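Local coordinates for molybdopterin synthase catalytic subunit (Helicobacter pylori, PDB 3RPF), which probably converts precursor Z into molybdopterin, building its dithiolene from two sulfur atoms handed over by the small sulfur-carrier subunit MoaD, at residues Gln47-Ile53 / His80-Leu86; Leu57-Trp61 / Asn118-Trp122. One frame throughout, in Å; residues are numbered along the deposited sequence.

Contact 1 of 2, residues Gln47-Ile53 / His80-Leu86; sequences QGLSFDI and HSLGDVL. With EDO (1,2-ethanediol), chain G.
His80 turns the edge of its imidazole onto one face of the Phe51 ring, a T-shaped pair with planes 86° apart and centroids separated by 4.9 Å. The touching atom is CE1 of His80, offset toward the rim of the phenyl group, 3.7 Å from Phe51 CD1. Near the plane of the same phenyl ring, Val85 CG2 meets the edge at CE2. Toward the end of strand 48-53, Ile53 CG1 meets Leu82 CD1 at 3.8 Å, and this methyl also lies close to the backbone of Phe51 and Ile53.

The imidazole is gripped at both nitrogens. His80 ND1 donates to Ser81 O (2.9 Å), which lies in the ring plane, while NE2 bonds to Gly74 N of the neighbouring molybdopterin converting factor chain. Together these bonds fix the ring's rotation. The backbones are joined as well: Leu49 and Val85 exchange two hydrogen bonds, as do Phe51 and Gly83. Between these pairs, Ser50 OG donates a hydrogen bond to Asp84 OD1 (2.8 Å), meeting it nearly along its C-O axis; OG also bonds Arg131, whose guanidinium is salt-bridged to Asp52.

Gly83, with positive phi, marks a corner: residues 80-82 run at 93° to strand 48-53, whereas 84-86 pair with it antiparallel. The arrangement is that of a chain passing from one beta-sheet to the edge of another, here at the MoaE-MoaD interface.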
loop_
_atom_site.group_PDB
_atom_site.type_symbol
_atom_site.label_atom_id
_atom_site.label_comp_id
_atom_site.label_asym_id
_atom_site.label_seq_id
_atom_site.Cartn_x
_atom_site.Cartn_y
_atom_site.Cartn_z
ATOM N N GLN A 47 -6.473 -25.638 8.177
ATOM C CA GLN A 47 -7.561 -25.488 7.219
ATOM C C GLN A 47 -7.814 -24.021 6.905
ATOM O O GLN A 47 -8.376 -23.683 5.858
ATOM C CB GLN A 47 -8.840 -26.108 7.797
ATOM C CG GLN A 47 -8.734 -27.599 8.035
ATOM C CD GLN A 47 -9.789 -28.082 9.004
ATOM O OE1 GLN A 47 -9.877 -27.592 10.133
ATOM N NE2 GLN A 47 -10.613 -29.025 8.565
ATOM N N GLY A 48 -7.404 -23.147 7.820
ATOM C CA GLY A 48 -7.632 -21.718 7.657
ATOM C C GLY A 48 -7.555 -21.043 9.012
ATOM O O GLY A 48 -6.978 -21.598 9.956
ATOM N N LEU A 49 -8.127 -19.847 9.117
ATOM C CA LEU A 49 -8.109 -19.130 10.372
ATOM C C LEU A 49 -9.536 -18.795 10.766
ATOM O O LEU A 49 -10.456 -18.879 9.946
ATOM C CB LEU A 49 -7.302 -17.838 10.253
ATOM C CG LEU A 49 -5.854 -17.872 9.760
ATOM C CD1 LEU A 49 -5.352 -16.452 9.504
ATOM C CD2 LEU A 49 -4.929 -18.603 10.734
ATOM N N SER A 50 -9.715 -18.406 12.022
ATOM C CA SER A 50 -11.018 -17.963 12.499
ATOM C C SER A 50 -10.819 -16.729 13.365
ATOM O O SER A 50 -9.795 -16.594 14.043
ATOM C CB SER A 50 -11.719 -19.062 13.281
ATOM O OG SER A 50 -13.066 -18.700 13.531
ATOM N N PHE A 51 -11.774 -15.806 13.327
ATOM C CA PHE A 51 -11.617 -14.556 14.062
ATOM C C PHE A 51 -12.795 -14.270 15.009
ATOM O O PHE A 51 -13.955 -14.516 14.660
ATOM C CB PHE A 51 -11.441 -13.389 13.091
ATOM C CG PHE A 51 -10.224 -13.509 12.190
ATOM C CD1 PHE A 51 -8.986 -13.019 12.591
ATOM C CD2 PHE A 51 -10.331 -14.096 10.946
ATOM C CE1 PHE A 51 -7.862 -13.123 11.763
ATOM C CE2 PHE A 51 -9.205 -14.201 10.099
ATOM C CZ PHE A 51 -7.979 -13.714 10.516
ATOM N N ASP A 52 -12.489 -13.777 16.211
ATOM C CA ASP A 52 -13.492 -13.114 17.054
ATOM C C ASP A 52 -13.235 -11.606 17.035
ATOM O O ASP A 52 -12.078 -11.167 17.006
ATOM C CB ASP A 52 -13.419 -13.596 18.497
ATOM C CG ASP A 52 -13.866 -15.037 18.669
ATOM O OD1 ASP A 52 -14.618 -15.564 17.812
ATOM O OD2 ASP A 52 -13.456 -15.644 19.684
ATOM N N ILE A 53 -14.304 -10.812 17.072
ATOM C CA ILE A 53 -14.181 -9.357 17.045
ATOM C C ILE A 53 -14.977 -8.683 18.160
ATOM O O ILE A 53 -16.159 -9.001 18.362
ATOM C CB ILE A 53 -14.652 -8.783 15.696
ATOM C CG1 ILE A 53 -13.792 -9.321 14.547
ATOM C CG2 ILE A 53 -14.597 -7.252 15.719
ATOM C CD1 ILE A 53 -14.159 -8.750 13.198
ATOM N N HIS A 80 -13.203 -6.544 7.518
ATOM C CA HIS A 80 -12.525 -7.655 8.164
ATOM C C HIS A 80 -13.507 -8.801 8.318
ATOM O O HIS A 80 -14.700 -8.571 8.529
ATOM C CB HIS A 80 -11.972 -7.231 9.532
ATOM C CG HIS A 80 -10.880 -8.114 10.038
ATOM N ND1 HIS A 80 -11.089 -9.424 10.417
ATOM C CD2 HIS A 80 -9.550 -7.886 10.218
ATOM C CE1 HIS A 80 -9.947 -9.964 10.802
ATOM N NE2 HIS A 80 -8.998 -9.048 10.691
ATOM N N SER A 81 -13.010 -10.029 8.196
ATOM C CA SER A 81 -13.841 -11.216 8.372
ATOM C C SER A 81 -14.139 -11.511 9.838
ATOM O O SER A 81 -13.328 -11.223 10.716
ATOM C CB SER A 81 -13.145 -12.430 7.769
ATOM O OG SER A 81 -13.043 -12.330 6.356
ATOM N N LEU A 82 -15.306 -12.102 10.084
ATOM C CA LEU A 82 -15.655 -12.650 11.395
ATOM C C LEU A 82 -15.885 -14.145 11.213
ATOM O O LEU A 82 -16.538 -14.563 10.250
ATOM C CB LEU A 82 -16.924 -11.983 11.936
ATOM C CG LEU A 82 -17.428 -12.454 13.311
ATOM C CD1 LEU A 82 -16.458 -12.035 14.408
ATOM C CD2 LEU A 82 -18.828 -11.906 13.601
ATOM N N GLY A 83 -15.349 -14.960 12.114
ATOM C CA GLY A 83 -15.517 -16.396 11.984
ATOM C C GLY A 83 -14.477 -17.015 11.065
ATOM O O GLY A 83 -13.351 -16.512 10.973
ATOM N N ASP A 84 -14.848 -18.095 10.380
ATOM C CA ASP A 84 -13.891 -18.900 9.634
ATOM C C ASP A 84 -13.539 -18.308 8.274
ATOM O O ASP A 84 -14.404 -17.809 7.558
ATOM C CB ASP A 84 -14.421 -20.320 9.425
ATOM C CG ASP A 84 -14.649 -21.052 10.729
ATOM O OD1 ASP A 84 -14.249 -20.515 11.785
ATOM O OD2 ASP A 84 -15.222 -22.162 10.697
ATOM N N VAL A 85 -12.254 -18.347 7.961
ATOM C CA VAL A 85 -11.729 -17.992 6.664
ATOM C C VAL A 85 -10.736 -19.070 6.227
ATOM O O VAL A 85 -9.759 -19.320 6.893
ATOM C CB VAL A 85 -11.059 -16.624 6.712
ATOM C CG1 VAL A 85 -10.691 -16.164 5.357
ATOM C CG2 VAL A 85 -11.938 -15.635 7.415
ATOM N N LEU A 86 -10.993 -19.693 5.098
ATOM C CA LEU A 86 -10.160 -20.771 4.610
ATOM C C LEU A 86 -8.904 -20.316 3.865
ATOM O O LEU A 86 -8.814 -19.191 3.433
ATOM C CB LEU A 86 -10.979 -21.722 3.745
ATOM C CG LEU A 86 -12.316 -22.168 4.316
ATOM C CD1 LEU A 86 -13.026 -23.075 3.362
ATOM C CD2 LEU A 86 -12.173 -22.806 5.655
HETATM C C1 EDO G . -19.704 -7.571 19.662
HETATM O O1 EDO G . -18.425 -7.973 20.159
HETATM C C2 EDO G . -20.299 -6.567 20.638
HETATM O O2 EDO G . -19.370 -5.490 20.826
#

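Contact 2 of 2, residues Leu57-Trp61 / Asn118-Trp122; sequences LLKTW and NAPIW. With EDO (1,2-ethanediol), chain F.
Leu57 and Leu58, successive residues of helix 55-71, press on the ring of Pro120 from the helix side. Pro120 CB lies 4.0 Å from Leu57 CD2. At the tip of the pyrrolidine, Pro120 CG goes deepest, 3.8 Å from Leu57 CG and 3.5 Å from Leu58 N, with Leu58 CB close by. Returning toward its own nitrogen, the ring brings CD to Leu58 CD1. The proline is the centre of an inverse gamma turn, a tight bend that presents this ring to the helix just before the chain enters strand 121-127.

One turn onward, the Trp61 side chain extends anti to its backbone nitrogen (chi1 179°), which carries the indole out toward Asn118 and Ala119. Ala119 CB sits over one face, offset toward the rim and nearest to Trp61 CZ3 at 4.1 Å, and Asn118 CB approaches Trp61 NE1 at 3.9 Å. That indole nitrogen makes a weak hydrogen bond to Asp114. A 1,2-ethanediol, probably from the crystallisation liquor, lies beside the contact, its C1 close to Trp61 CD1 and its O2 donating to Asn118 O at 2.8 Å.

No hydrogen bond crosses between the two segments; the join is made by apolar packing. It places helix 55-71 against the link between helix 101-118 and strand 121-127: Trp61 reaches Phe115 of helix 101-118, while Leu58 and Ile121 both touch Ile53 on strand 48-53.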
loop_
_atom_site.group_PDB
_atom_site.type_symbol
_atom_site.label_atom_id
_atom_site.label_comp_id
_atom_site.label_asym_id
_atom_site.label_seq_id
_atom_site.Cartn_x
_atom_site.Cartn_y
_atom_site.Cartn_z
ATOM N N LEU A 57 -15.941 -1.850 20.247
ATOM C CA LEU A 57 -14.664 -1.167 20.444
ATOM C C LEU A 57 -13.945 -1.030 19.112
ATOM O O LEU A 57 -13.335 0.001 18.835
ATOM C CB LEU A 57 -13.795 -1.904 21.469
ATOM C CG LEU A 57 -12.373 -1.359 21.647
ATOM C CD1 LEU A 57 -12.377 0.124 21.971
ATOM C CD2 LEU A 57 -11.657 -2.158 22.730
ATOM N N LEU A 58 -14.030 -2.052 18.268
ATOM C CA LEU A 58 -13.450 -1.936 16.926
ATOM C C LEU A 58 -14.024 -0.720 16.191
ATOM O O LEU A 58 -13.277 0.062 15.579
ATOM C CB LEU A 58 -13.676 -3.217 16.117
ATOM C CG LEU A 58 -13.181 -3.070 14.676
ATOM C CD1 LEU A 58 -11.695 -2.793 14.700
ATOM C CD2 LEU A 58 -13.493 -4.321 13.878
ATOM N N LYS A 59 -15.338 -0.536 16.276
ATOM C CA LYS A 59 -15.991 0.582 15.596
ATOM C C LYS A 59 -15.440 1.927 16.045
ATOM O O LYS A 59 -15.124 2.797 15.221
ATOM C CB LYS A 59 -17.507 0.545 15.826
ATOM N N THR A 60 -15.330 2.115 17.353
ATOM C CA THR A 60 -14.881 3.402 17.885
ATOM C C THR A 60 -13.401 3.615 17.600
ATOM O O THR A 60 -13.000 4.682 17.109
ATOM C CB THR A 60 -15.162 3.518 19.397
ATOM O OG1 THR A 60 -14.451 2.496 20.103
ATOM C CG2 THR A 60 -16.658 3.377 19.668
ATOM N N TRP A 61 -12.587 2.606 17.896
ATOM C CA TRP A 61 -11.168 2.653 17.532
ATOM C C TRP A 61 -10.976 3.064 16.069
ATOM O O TRP A 61 -10.176 3.958 15.750
ATOM C CB TRP A 61 -10.495 1.283 17.781
ATOM C CG TRP A 61 -9.032 1.266 17.387
ATOM C CD1 TRP A 61 -7.972 1.726 18.127
ATOM C CD2 TRP A 61 -8.473 0.783 16.152
ATOM N NE1 TRP A 61 -6.792 1.543 17.432
ATOM C CE2 TRP A 61 -7.075 0.973 16.216
ATOM C CE3 TRP A 61 -9.022 0.211 15.000
ATOM C CZ2 TRP A 61 -6.219 0.620 15.166
ATOM C CZ3 TRP A 61 -8.167 -0.146 13.952
ATOM C CH2 TRP A 61 -6.784 0.057 14.048
ATOM N N ASN A 118 -3.342 -3.144 17.865
ATOM C CA ASN A 118 -4.353 -2.518 18.713
ATOM C C ASN A 118 -5.809 -2.831 18.392
ATOM O O ASN A 118 -6.691 -2.586 19.213
ATOM C CB ASN A 118 -4.160 -1.004 18.736
ATOM C CG ASN A 118 -2.889 -0.596 19.438
ATOM O OD1 ASN A 118 -2.794 -0.678 20.663
ATOM N ND2 ASN A 118 -1.899 -0.151 18.667
ATOM N N ALA A 119 -6.081 -3.353 17.208
ATOM C CA ALA A 119 -7.467 -3.633 16.873
ATOM C C ALA A 119 -7.882 -4.798 17.741
ATOM O O ALA A 119 -7.147 -5.777 17.862
ATOM C CB ALA A 119 -7.631 -3.964 15.403
ATOM N N PRO A 120 -9.046 -4.672 18.387
ATOM C CA PRO A 120 -9.547 -5.722 19.285
ATOM C C PRO A 120 -10.090 -6.876 18.462
ATOM O O PRO A 120 -11.299 -6.974 18.252
ATOM C CB PRO A 120 -10.660 -5.016 20.053
ATOM C CG PRO A 120 -11.180 -3.962 19.079
ATOM C CD PRO A 120 -9.962 -3.518 18.292
ATOM N N ILE A 121 -9.182 -7.710 17.957
ATOM C CA ILE A 121 -9.537 -8.871 17.148
ATOM C C ILE A 121 -8.669 -10.050 17.576
ATOM O O ILE A 121 -7.472 -9.875 17.820
ATOM C CB ILE A 121 -9.313 -8.606 15.652
ATOM C CG1 ILE A 121 -10.211 -7.456 15.164
ATOM C CG2 ILE A 121 -9.559 -9.873 14.853
ATOM C CD1 ILE A 121 -9.978 -7.069 13.680
ATOM N N TRP A 122 -9.268 -11.241 17.681
ATOM C CA TRP A 122 -8.547 -12.431 18.151
ATOM C C TRP A 122 -8.496 -13.507 17.079
ATOM O O TRP A 122 -9.500 -13.813 16.437
ATOM C CB TRP A 122 -9.157 -12.977 19.451
ATOM C CG TRP A 122 -9.050 -11.975 20.549
ATOM C CD1 TRP A 122 -8.010 -11.810 21.411
ATOM C CD2 TRP A 122 -9.993 -10.945 20.854
ATOM N NE1 TRP A 122 -8.248 -10.737 22.238
ATOM C CE2 TRP A 122 -9.462 -10.190 21.912
ATOM C CE3 TRP A 122 -11.232 -10.583 20.323
ATOM C CZ2 TRP A 122 -10.140 -9.102 22.467
ATOM C CZ3 TRP A 122 -11.901 -9.505 20.874
ATOM C CH2 TRP A 122 -11.357 -8.784 21.938
HETATM C C1 EDO F . -8.589 0.273 21.079
HETATM O O1 EDO F . -8.095 1.318 21.931
HETATM C C2 EDO F . -7.999 -1.078 21.491
HETATM O O2 EDO F . -6.568 -0.995 21.570
#

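Contacts 1 and 2 have centres about 15 Å apart, and both reach one antiparallel sheet, where strands 48-53 and 121-127 are neighbours. Asp52 O lies 2.9 Å from Trp122 N, a probable hydrogen bond. Two packing touches accompany it, in which His80 and Leu58 come from outside that sheet: His80 CD2 to Ile121 CD1 and Ile53 CG2 to Leu58 CD2, both 3.6 Å. Both contacts also face the molybdopterin converting factor chain, whose Gly73 packs on His80 and Ile121 alike. The substrate site inferred by similarity is close to contact 1: between nearest side-chain atoms, Asp52 is about 3 Å from Tyr124 and Leu49 about 4 Å from Val40.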